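Beta sliding clamp (Streptococcus pneumoniae, PDB 2AWA) forms a ring-shaped head-to-tail homodimer around DNA and probably tethers DNA polymerases and other proteins to it, so that replication is processive. Local coordinates at residues T45-V50 against K130-Y135; S65-I70 against N249-T254; N159-A164 against R196-K201. All blocks are in the same frame, centred on the assembly; numbering follows the deposited sequence.

Interaction 1: residues T45-V50 against K130-Y135; sequences TVKIDV and KDSEQY
The aliphatic stem of Lys47 lies over one face of the Tyr135 ring, with Lys47 CB 4.3 Å above the plane of the Tyr135 ring and over its centre. Farther along the same stem, Lys47 CD reaches Tyr135 CD1 at 3.7 Å. The contact belongs to the N-terminal clamp domain, where the loop following strand 123-128 folds back against one face of strand 45-50. That strand is an inner member of an antiparallel sheet, paired with strands 85-90 and 54-60. Alternation divides its side chains by character: Val46 and Ile48, branched and apolar, turn to helix 91-100, while Thr45 and Lys47 point to the loop. Lysine suits this border because its methylenes can cover an aromatic ring while its ammonium reaches a polar partner. With CG anti to the backbone N (chi1 167°), the stem crosses the tyrosine, and bends at its last two torsions then bring the amine to the carboxylate two residues along the strand. Tyr135 is similarly two-natured: its ring is buried, but its hydroxyl hydrogen-bonds to Ser60. At the ring edge, near its plane, Thr45 OG1 lies 3.8 Å from Tyr135 CD2, although the hydrogen-bonding partner of this hydroxyl is Ile42 O. Ser132 approaches the amine without bonding to it, its hydroxyl being paired with Ser86. The loop is shaped by an Asx turn, in which Glu133 N donates to Asp131 OD1 at 2.7 Å. In the strand, Lys47 NZ forms a salt bridge to Asp49 OD2 at 2.6 Å, meeting it on the syn side and 29° out of the carboxylate plane.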
loop_
_atom_site.group_PDB
_atom_site.type_symbol
_atom_site.label_atom_id
_atom_site.label_comp_id
_atom_site.label_asym_id
_atom_site.label_seq_id
_atom_site.Cartn_x
_atom_site.Cartn_y
_atom_site.Cartn_z
ATOM N N THR B 45 -10.160 -18.143 -14.233
ATOM C CA THR B 45 -9.094 -18.554 -15.120
ATOM C C THR B 45 -8.936 -17.539 -16.224
ATOM O O THR B 45 -9.884 -16.850 -16.552
ATOM C CB THR B 45 -9.368 -19.965 -15.760
ATOM O OG1 THR B 45 -10.490 -19.907 -16.661
ATOM C CG2 THR B 45 -9.625 -20.996 -14.686
ATOM N N VAL B 46 -7.724 -17.433 -16.761
ATOM C CA VAL B 46 -7.520 -16.819 -18.054
ATOM C C VAL B 46 -7.561 -17.931 -19.077
ATOM O O VAL B 46 -7.181 -19.062 -18.778
ATOM C CB VAL B 46 -6.202 -16.029 -18.171
ATOM C CG1 VAL B 46 -4.992 -16.831 -17.680
ATOM C CG2 VAL B 46 -5.999 -15.540 -19.619
ATOM N N LYS B 47 -8.075 -17.600 -20.259
ATOM C CA LYS B 47 -8.192 -18.520 -21.373
ATOM C C LYS B 47 -7.206 -18.071 -22.408
ATOM O O LYS B 47 -7.110 -16.879 -22.689
ATOM C CB LYS B 47 -9.607 -18.488 -21.952
ATOM C CG LYS B 47 -9.790 -19.177 -23.303
ATOM C CD LYS B 47 -11.261 -19.486 -23.528
ATOM C CE LYS B 47 -11.670 -19.430 -24.988
ATOM N NZ LYS B 47 -11.022 -20.479 -25.782
ATOM N N ILE B 48 -6.491 -19.038 -22.979
ATOM C CA ILE B 48 -5.378 -18.786 -23.886
ATOM C C ILE B 48 -5.588 -19.551 -25.178
ATOM O O ILE B 48 -5.334 -20.759 -25.237
ATOM C CB ILE B 48 -4.050 -19.228 -23.251
ATOM C CG1 ILE B 48 -3.805 -18.443 -21.971
ATOM C CG2 ILE B 48 -2.869 -19.015 -24.204
ATOM C CD1 ILE B 48 -2.763 -19.064 -21.123
ATOM N N ASP B 49 -6.060 -18.844 -26.200
ATOM C CA ASP B 49 -6.238 -19.401 -27.534
ATOM C C ASP B 49 -5.015 -19.084 -28.363
ATOM O O ASP B 49 -4.568 -17.945 -28.389
ATOM C CB ASP B 49 -7.458 -18.794 -28.219
ATOM C CG ASP B 49 -8.740 -19.518 -27.874
ATOM O OD1 ASP B 49 -8.853 -20.725 -28.219
ATOM O OD2 ASP B 49 -9.640 -18.875 -27.282
ATOM N N VAL B 50 -4.490 -20.089 -29.049
ATOM C CA VAL B 50 -3.280 -19.939 -29.812
ATOM C C VAL B 50 -3.580 -20.340 -31.231
ATOM O O VAL B 50 -3.857 -21.505 -31.490
ATOM C CB VAL B 50 -2.178 -20.844 -29.266
ATOM C CG1 VAL B 50 -0.921 -20.740 -30.138
ATOM C CG2 VAL B 50 -1.884 -20.487 -27.829
ATOM N N LYS B 130 -6.863 -26.435 -17.342
ATOM C CA LYS B 130 -8.157 -27.042 -17.589
ATOM C C LYS B 130 -8.466 -26.965 -19.072
ATOM O O LYS B 130 -8.058 -26.026 -19.750
ATOM C CB LYS B 130 -9.252 -26.306 -16.807
ATOM C CG LYS B 130 -9.297 -26.588 -15.317
ATOM C CD LYS B 130 -9.929 -25.435 -14.571
ATOM C CE LYS B 130 -9.948 -25.669 -13.078
ATOM N NZ LYS B 130 -10.998 -26.654 -12.693
ATOM N N ASP B 131 -9.192 -27.953 -19.573
ATOM C CA ASP B 131 -9.731 -27.888 -20.916
ATOM C C ASP B 131 -10.652 -26.668 -21.004
ATOM O O ASP B 131 -11.408 -26.412 -20.078
ATOM C CB ASP B 131 -10.491 -29.174 -21.222
ATOM C CG ASP B 131 -11.158 -29.147 -22.567
ATOM O OD1 ASP B 131 -12.090 -28.341 -22.729
ATOM O OD2 ASP B 131 -10.761 -29.936 -23.454
ATOM N N SER B 132 -10.595 -25.943 -22.119
ATOM C CA SER B 132 -11.247 -24.635 -22.252
ATOM C C SER B 132 -12.651 -24.670 -22.837
ATOM O O SER B 132 -13.272 -23.630 -23.020
ATOM C CB SER B 132 -10.391 -23.727 -23.128
ATOM O OG SER B 132 -10.351 -24.239 -24.448
ATOM N N GLU B 133 -13.153 -25.856 -23.133
ATOM C CA GLU B 133 -14.477 -26.004 -23.726
ATOM C C GLU B 133 -15.551 -25.527 -22.736
ATOM O O GLU B 133 -16.585 -25.019 -23.136
ATOM C CB GLU B 133 -14.701 -27.461 -24.144
ATOM C CG GLU B 133 -15.664 -27.669 -25.313
ATOM C CD GLU B 133 -15.659 -29.114 -25.830
ATOM O OE1 GLU B 133 -14.936 -29.968 -25.267
ATOM O OE2 GLU B 133 -16.379 -29.401 -26.809
ATOM N N GLN B 134 -15.283 -25.664 -21.443
ATOM C CA GLN B 134 -16.222 -25.225 -20.411
ATOM C C GLN B 134 -16.262 -23.710 -20.229
ATOM O O GLN B 134 -17.179 -23.202 -19.590
ATOM C CB GLN B 134 -15.884 -25.880 -19.072
ATOM C CG GLN B 134 -14.604 -25.374 -18.430
ATOM C CD GLN B 134 -13.963 -26.415 -17.529
ATOM O OE1 GLN B 134 -14.581 -26.907 -16.586
ATOM N NE2 GLN B 134 -12.724 -26.764 -17.819
ATOM N N TYR B 135 -15.272 -22.991 -20.761
ATOM C CA TYR B 135 -15.232 -21.542 -20.632
ATOM C C TYR B 135 -16.339 -20.948 -21.478
ATOM O O TYR B 135 -16.501 -21.331 -22.622
ATOM C CB TYR B 135 -13.874 -20.962 -21.066
ATOM C CG TYR B 135 -13.662 -19.527 -20.592
ATOM C CD1 TYR B 135 -14.110 -18.446 -21.352
ATOM C CD2 TYR B 135 -13.054 -19.257 -19.362
ATOM C CE1 TYR B 135 -13.943 -17.131 -20.911
ATOM C CE2 TYR B 135 -12.885 -17.934 -18.910
ATOM C CZ TYR B 135 -13.334 -16.880 -19.694
ATOM O OH TYR B 135 -13.171 -15.582 -19.273
#

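Interaction 2: residues S65-I70 against N249-T254; sequences SIENFI and NISFYT
Ile66 and Phe252 form part of the tightly packed face of this strand pair, Ile66 CG1 lying at the edge of the ring, in its plane, 3.7 Å from Phe252 CD1. On the same face Ile66 CG2 meets Ile250 CG2 at 4.3 Å, and helix 217-226 covers all three side chains. Asn68 lies side by side with Ile250, its OD1 3.4 Å from Ile250 CG1. A buried amide needs a partner, and Asn68 ND2 finds one in Ala26 O of helix 20-31. The backbones run almost exactly antiparallel, 175° between the directions of the two short segments, in a ladder where Ser65–Tyr253 and Glu67–Ser251 are hydrogen-bonded pairs and Ile66–Phe252 and Asn68–Ile250 non-hydrogen-bonded ones. Here a strand of the N-terminal clamp domain joins one of the central domain, so that a single sheet runs across the boundary between them. Glu67 N to Ser251 O, at 2.8 Å, is the shortest of its five rungs; Phe69 N to Asn249 O extends the ladder beyond the paired positions. The opposite face is looser and more polar. There Ser65, Glu67, Ser251 and Tyr253 are partly exposed, types that tolerate water. Glu67 OE2 stays 4.1 Å from Tyr253 CE1, the carboxylate and ring planes 45° apart. A water donates to Glu67 O and hydrogen-bonds to Ser251 OG at 3.0 Å.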
loop_
_atom_site.group_PDB
_atom_site.type_symbol
_atom_site.label_atom_id
_atom_site.label_comp_id
_atom_site.label_asym_id
_atom_site.label_seq_id
_atom_site.Cartn_x
_atom_site.Cartn_y
_atom_site.Cartn_z
ATOM N N SER B 65 -15.622 -8.106 -20.171
ATOM C CA SER B 65 -14.770 -9.123 -20.746
ATOM C C SER B 65 -13.670 -8.431 -21.532
ATOM O O SER B 65 -13.900 -7.412 -22.165
ATOM C CB SER B 65 -15.561 -10.022 -21.696
ATOM O OG SER B 65 -16.614 -10.692 -21.039
ATOM N N ILE B 66 -12.482 -9.009 -21.509
ATOM C CA ILE B 66 -11.347 -8.488 -22.265
ATOM C C ILE B 66 -10.788 -9.589 -23.164
ATOM O O ILE B 66 -10.562 -10.714 -22.712
ATOM C CB ILE B 66 -10.243 -7.980 -21.320
ATOM C CG1 ILE B 66 -10.728 -6.737 -20.588
ATOM C CG2 ILE B 66 -8.994 -7.653 -22.089
ATOM C CD1 ILE B 66 -9.806 -6.275 -19.453
ATOM N N GLU B 67 -10.590 -9.256 -24.436
ATOM C CA GLU B 67 -9.820 -10.089 -25.347
ATOM C C GLU B 67 -8.588 -9.329 -25.784
ATOM O O GLU B 67 -8.662 -8.416 -26.598
ATOM C CB GLU B 67 -10.604 -10.428 -26.581
ATOM C CG GLU B 67 -11.894 -11.126 -26.338
ATOM C CD GLU B 67 -12.481 -11.622 -27.631
ATOM O OE1 GLU B 67 -11.760 -11.546 -28.652
ATOM O OE2 GLU B 67 -13.641 -12.089 -27.628
ATOM N N ASN B 68 -7.451 -9.718 -25.230
ATOM C CA ASN B 68 -6.172 -9.113 -25.565
ATOM C C ASN B 68 -5.355 -10.041 -26.469
ATOM O O ASN B 68 -4.911 -11.106 -26.059
ATOM C CB ASN B 68 -5.420 -8.839 -24.274
ATOM C CG ASN B 68 -4.328 -7.849 -24.438
ATOM O OD1 ASN B 68 -4.132 -7.259 -25.503
ATOM N ND2 ASN B 68 -3.596 -7.650 -23.369
ATOM N N PHE B 69 -5.159 -9.602 -27.696
ATOM C CA PHE B 69 -4.480 -10.374 -28.721
ATOM C C PHE B 69 -3.010 -9.937 -28.883
ATOM O O PHE B 69 -2.716 -8.751 -28.990
ATOM C CB PHE B 69 -5.274 -10.170 -30.014
ATOM C CG PHE B 69 -4.622 -10.688 -31.235
ATOM C CD1 PHE B 69 -4.602 -12.046 -31.502
ATOM C CD2 PHE B 69 -4.082 -9.815 -32.167
ATOM C CE1 PHE B 69 -4.030 -12.540 -32.685
ATOM C CE2 PHE B 69 -3.520 -10.297 -33.353
ATOM C CZ PHE B 69 -3.494 -11.664 -33.604
ATOM N N ILE B 70 -2.098 -10.905 -28.881
ATOM C CA ILE B 70 -0.694 -10.671 -29.240
ATOM C C ILE B 70 -0.446 -11.338 -30.579
ATOM O O ILE B 70 -0.486 -12.549 -30.661
ATOM C CB ILE B 70 0.281 -11.313 -28.213
ATOM C CG1 ILE B 70 -0.063 -10.891 -26.799
ATOM C CG2 ILE B 70 1.727 -10.942 -28.538
ATOM C CD1 ILE B 70 0.575 -11.761 -25.728
ATOM N N ASN B 249 -5.584 -4.247 -30.753
ATOM C CA ASN B 249 -5.381 -5.558 -30.129
ATOM C C ASN B 249 -6.325 -5.913 -28.991
ATOM O O ASN B 249 -6.365 -7.058 -28.560
ATOM C CB ASN B 249 -3.966 -5.635 -29.569
ATOM C CG ASN B 249 -2.927 -5.428 -30.610
ATOM O OD1 ASN B 249 -3.063 -5.876 -31.746
ATOM N ND2 ASN B 249 -1.858 -4.748 -30.231
ATOM N N ILE B 250 -7.055 -4.943 -28.476
ATOM C CA ILE B 250 -7.882 -5.183 -27.316
ATOM C C ILE B 250 -9.356 -4.974 -27.663
ATOM O O ILE B 250 -9.729 -3.983 -28.291
ATOM C CB ILE B 250 -7.478 -4.262 -26.143
ATOM C CG1 ILE B 250 -5.986 -4.434 -25.811
ATOM C CG2 ILE B 250 -8.343 -4.540 -24.936
ATOM C CD1 ILE B 250 -5.378 -3.285 -25.016
ATOM N N SER B 251 -10.173 -5.934 -27.242
ATOM C CA SER B 251 -11.607 -5.817 -27.274
ATOM C C SER B 251 -12.068 -5.836 -25.826
ATOM O O SER B 251 -11.697 -6.724 -25.073
ATOM C CB SER B 251 -12.209 -6.994 -28.015
ATOM O OG SER B 251 -11.653 -7.138 -29.308
ATOM N N PHE B 252 -12.868 -4.844 -25.451
ATOM C CA PHE B 252 -13.351 -4.673 -24.086
ATOM C C PHE B 252 -14.862 -4.522 -24.152
ATOM O O PHE B 252 -15.371 -3.508 -24.660
ATOM C CB PHE B 252 -12.687 -3.424 -23.510
ATOM C CG PHE B 252 -13.154 -3.033 -22.145
ATOM C CD1 PHE B 252 -12.737 -3.721 -21.028
ATOM C CD2 PHE B 252 -13.937 -1.908 -21.965
ATOM C CE1 PHE B 252 -13.133 -3.323 -19.755
ATOM C CE2 PHE B 252 -14.327 -1.502 -20.678
ATOM C CZ PHE B 252 -13.924 -2.218 -19.588
ATOM N N TYR B 253 -15.574 -5.555 -23.704
ATOM C CA TYR B 253 -17.045 -5.543 -23.693
ATOM C C TYR B 253 -17.533 -5.264 -22.279
ATOM O O TYR B 253 -16.899 -5.647 -21.316
ATOM C CB TYR B 253 -17.631 -6.886 -24.115
ATOM C CG TYR B 253 -17.174 -7.430 -25.431
ATOM C CD1 TYR B 253 -15.932 -8.036 -25.556
ATOM C CD2 TYR B 253 -18.011 -7.401 -26.544
ATOM C CE1 TYR B 253 -15.509 -8.568 -26.775
ATOM C CE2 TYR B 253 -17.602 -7.924 -27.762
ATOM C CZ TYR B 253 -16.347 -8.503 -27.871
ATOM O OH TYR B 253 -15.940 -9.019 -29.077
ATOM N N THR B 254 -18.666 -4.598 -22.174
ATOM C CA THR B 254 -19.327 -4.378 -20.899
ATOM C C THR B 254 -20.815 -4.466 -21.108
ATOM O O THR B 254 -21.340 -4.231 -22.211
ATOM C CB THR B 254 -18.978 -2.980 -20.262
ATOM O OG1 THR B 254 -19.764 -2.762 -19.085
ATOM C CG2 THR B 254 -19.225 -1.822 -21.222
HETATM O O HOH W 1 -9.074 -8.621 -29.750
#

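Interaction 3: residues N159-A164 against R196-K201; sequences NETAFA and RLSQKK
Lys200 swings CG away from its own nitrogen (chi1 174°) and then bends at its second and fourth torsions, curling its chain around one carboxylate oxygen of Glu160, OE1. Lys200 CD passes 3.3 Å from Glu160 OE1 before Lys200 NZ closes a salt bridge to that same oxygen at 2.7 Å, and the oxygen accepts through its syn lone pair, on the side of OE2. In Ser198 a trans first torsion (chi1 -162°) directs the hydroxyl across to the main chain: Ser198 OG donates to Glu160 O at 2.6 Å. Glu160 is thus gripped twice, at its carboxylate by an ammonium and at its carbonyl by a small hydroxyl. In this central clamp domain the contact lays the C-terminal part of helix 151-161, running on into residues of helical backbone shape, across strand 196-203. The strand itself pairs with 379-384 of the C-terminal domain, and Glu160 also touches Phe380 there, so the helix packs beside the junction of the two domains. Small residues permit close approach: Ala164 CB meets Ser198 CB at 3.8 Å, and Thr161 rests its methyl, CG2, against both Ser198 OG and Lys200 CB while its hydroxyl bonds to Ile157 O. Arg196 closes the other end. Its guanidinium stands almost perpendicular to the Phe163 ring (89°) and presents NH1 at the ring edge, 4.0 Å from Phe163 CD1. Phe163 O sits 3.1 Å above one guanidinium face, whereas Arg196 NE makes a weak bond of 3.4 Å to Ala164 O. The main polar partner of this arginine is Asp348, salt-bridged to NH1. At the lysine end, Glu378 brings a second carboxylate close to Glu160 OE2, a crowding of like charge that Lys200 would be expected to ease.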
loop_
_atom_site.group_PDB
_atom_site.type_symbol
_atom_site.label_atom_id
_atom_site.label_comp_id
_atom_site.label_asym_id
_atom_site.label_seq_id
_atom_site.Cartn_x
_atom_site.Cartn_y
_atom_site.Cartn_z
ATOM N N ASN B 159 -13.343 10.627 -15.677
ATOM C CA ASN B 159 -12.895 11.269 -14.428
ATOM C C ASN B 159 -13.785 12.422 -13.980
ATOM O O ASN B 159 -13.884 12.715 -12.770
ATOM C CB ASN B 159 -11.453 11.757 -14.540
ATOM C CG ASN B 159 -10.475 10.671 -14.292
ATOM O OD1 ASN B 159 -10.639 9.877 -13.356
ATOM N ND2 ASN B 159 -9.449 10.592 -15.142
ATOM N N GLU B 160 -14.421 13.080 -14.950
ATOM C CA GLU B 160 -15.361 14.134 -14.619
ATOM C C GLU B 160 -16.767 13.671 -14.162
ATOM O O GLU B 160 -17.475 14.449 -13.560
ATOM C CB GLU B 160 -15.455 15.109 -15.763
ATOM C CG GLU B 160 -14.219 15.997 -15.841
ATOM C CD GLU B 160 -14.143 16.823 -17.127
ATOM O OE1 GLU B 160 -14.892 16.506 -18.099
ATOM O OE2 GLU B 160 -13.326 17.784 -17.138
ATOM N N THR B 161 -17.152 12.413 -14.374
ATOM C CA THR B 161 -18.546 12.012 -14.078
ATOM C C THR B 161 -18.774 10.748 -13.227
ATOM O O THR B 161 -19.656 10.737 -12.378
ATOM C CB THR B 161 -19.374 11.894 -15.391
ATOM O OG1 THR B 161 -18.839 10.855 -16.200
ATOM C CG2 THR B 161 -19.301 13.165 -16.167
ATOM N N ALA B 162 -17.996 9.695 -13.440
ATOM C CA ALA B 162 -18.257 8.394 -12.787
ATOM C C ALA B 162 -18.285 8.405 -11.234
ATOM O O ALA B 162 -18.943 7.590 -10.610
ATOM C CB ALA B 162 -17.257 7.388 -13.274
ATOM N N PHE B 163 -17.571 9.317 -10.608
ATOM C CA PHE B 163 -17.593 9.377 -9.146
ATOM C C PHE B 163 -18.982 9.820 -8.574
ATOM O O PHE B 163 -19.299 9.582 -7.406
ATOM C CB PHE B 163 -16.486 10.328 -8.669
ATOM C CG PHE B 163 -16.798 11.727 -8.928
ATOM C CD1 PHE B 163 -17.584 12.441 -8.036
ATOM C CD2 PHE B 163 -16.422 12.314 -10.112
ATOM C CE1 PHE B 163 -17.938 13.734 -8.304
ATOM C CE2 PHE B 163 -16.769 13.594 -10.390
ATOM C CZ PHE B 163 -17.521 14.315 -9.492
ATOM N N ALA B 164 -19.786 10.490 -9.399
ATOM C CA ALA B 164 -21.074 11.013 -8.953
ATOM C C ALA B 164 -22.164 9.955 -8.920
ATOM O O ALA B 164 -23.164 10.115 -8.234
ATOM C CB ALA B 164 -21.489 12.148 -9.814
ATOM N N ARG B 196 -25.898 14.300 -5.323
ATOM C CA ARG B 196 -25.047 15.188 -6.088
ATOM C C ARG B 196 -25.005 14.672 -7.514
ATOM O O ARG B 196 -25.370 13.507 -7.771
ATOM C CB ARG B 196 -23.642 15.274 -5.484
ATOM C CG ARG B 196 -23.030 13.955 -5.086
ATOM C CD ARG B 196 -22.331 13.230 -6.240
ATOM N NE ARG B 196 -21.768 11.995 -5.719
ATOM C CZ ARG B 196 -20.645 11.892 -5.013
ATOM N NH1 ARG B 196 -19.880 12.941 -4.781
ATOM N NH2 ARG B 196 -20.284 10.710 -4.562
ATOM N N LEU B 197 -24.592 15.549 -8.436
ATOM C CA LEU B 197 -24.666 15.243 -9.869
ATOM C C LEU B 197 -23.521 15.821 -10.673
ATOM O O LEU B 197 -23.030 16.902 -10.378
ATOM C CB LEU B 197 -26.011 15.719 -10.435
ATOM C CG LEU B 197 -26.337 15.588 -11.933
ATOM C CD1 LEU B 197 -27.840 15.518 -12.143
ATOM C CD2 LEU B 197 -25.775 16.752 -12.748
ATOM N N SER B 198 -23.117 15.096 -11.713
ATOM C CA SER B 198 -22.102 15.582 -12.628
ATOM C C SER B 198 -22.499 15.460 -14.100
ATOM O O SER B 198 -22.966 14.433 -14.562
ATOM C CB SER B 198 -20.798 14.838 -12.393
ATOM O OG SER B 198 -19.749 15.575 -12.965
ATOM N N GLN B 199 -22.261 16.525 -14.842
ATOM C CA GLN B 199 -22.648 16.578 -16.224
ATOM C C GLN B 199 -21.548 17.217 -17.054
ATOM O O GLN B 199 -21.082 18.319 -16.737
ATOM C CB GLN B 199 -23.927 17.381 -16.362
ATOM C CG GLN B 199 -24.441 17.395 -17.773
ATOM C CD GLN B 199 -25.713 18.167 -17.894
ATOM O OE1 GLN B 199 -26.794 17.592 -18.003
ATOM N NE2 GLN B 199 -25.599 19.483 -17.851
ATOM N N LYS B 200 -21.151 16.521 -18.116
ATOM C CA LYS B 200 -20.170 17.021 -19.059
ATOM C C LYS B 200 -20.770 16.920 -20.458
ATOM O O LYS B 200 -21.323 15.889 -20.823
ATOM C CB LYS B 200 -18.889 16.190 -18.952
ATOM C CG LYS B 200 -17.797 16.506 -19.978
ATOM C CD LYS B 200 -17.295 17.942 -19.871
ATOM C CE LYS B 200 -16.164 18.234 -20.883
ATOM N NZ LYS B 200 -14.976 17.310 -20.722
ATOM N N LYS B 201 -20.638 17.993 -21.233
ATOM C CA LYS B 201 -21.158 18.062 -22.595
ATOM C C LYS B 201 -20.045 18.436 -23.592
ATOM O O LYS B 201 -19.270 19.349 -23.344
ATOM C CB LYS B 201 -22.242 19.125 -22.675
ATOM C CG LYS B 201 -23.552 18.868 -21.935
ATOM C CD LYS B 201 -24.474 20.076 -22.212
ATOM C CE LYS B 201 -25.943 19.846 -21.886
ATOM N NZ LYS B 201 -26.838 20.838 -22.622
#

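In the fold
Interactions 1 and 2 reach the same sheet, their centres 15 Å apart without touching, but use it differently: 45-50 with 130-135 packs a loop on a strand's face through side chains, whereas 65-70 with 249-254 is strand pairing through main-chain bonds. Both are only partly buried. Interaction 3 is the buried contact, nearest the centre of the chain, and sets a helix on a strand of another sheet; its salt bridge crosses between segments, unlike that of interaction 1, which stays within the strand. Interaction 2 joins the N-terminal and central domains and encloses interaction 3 in its chain loop, while interaction 1 remains within the N-terminal domain.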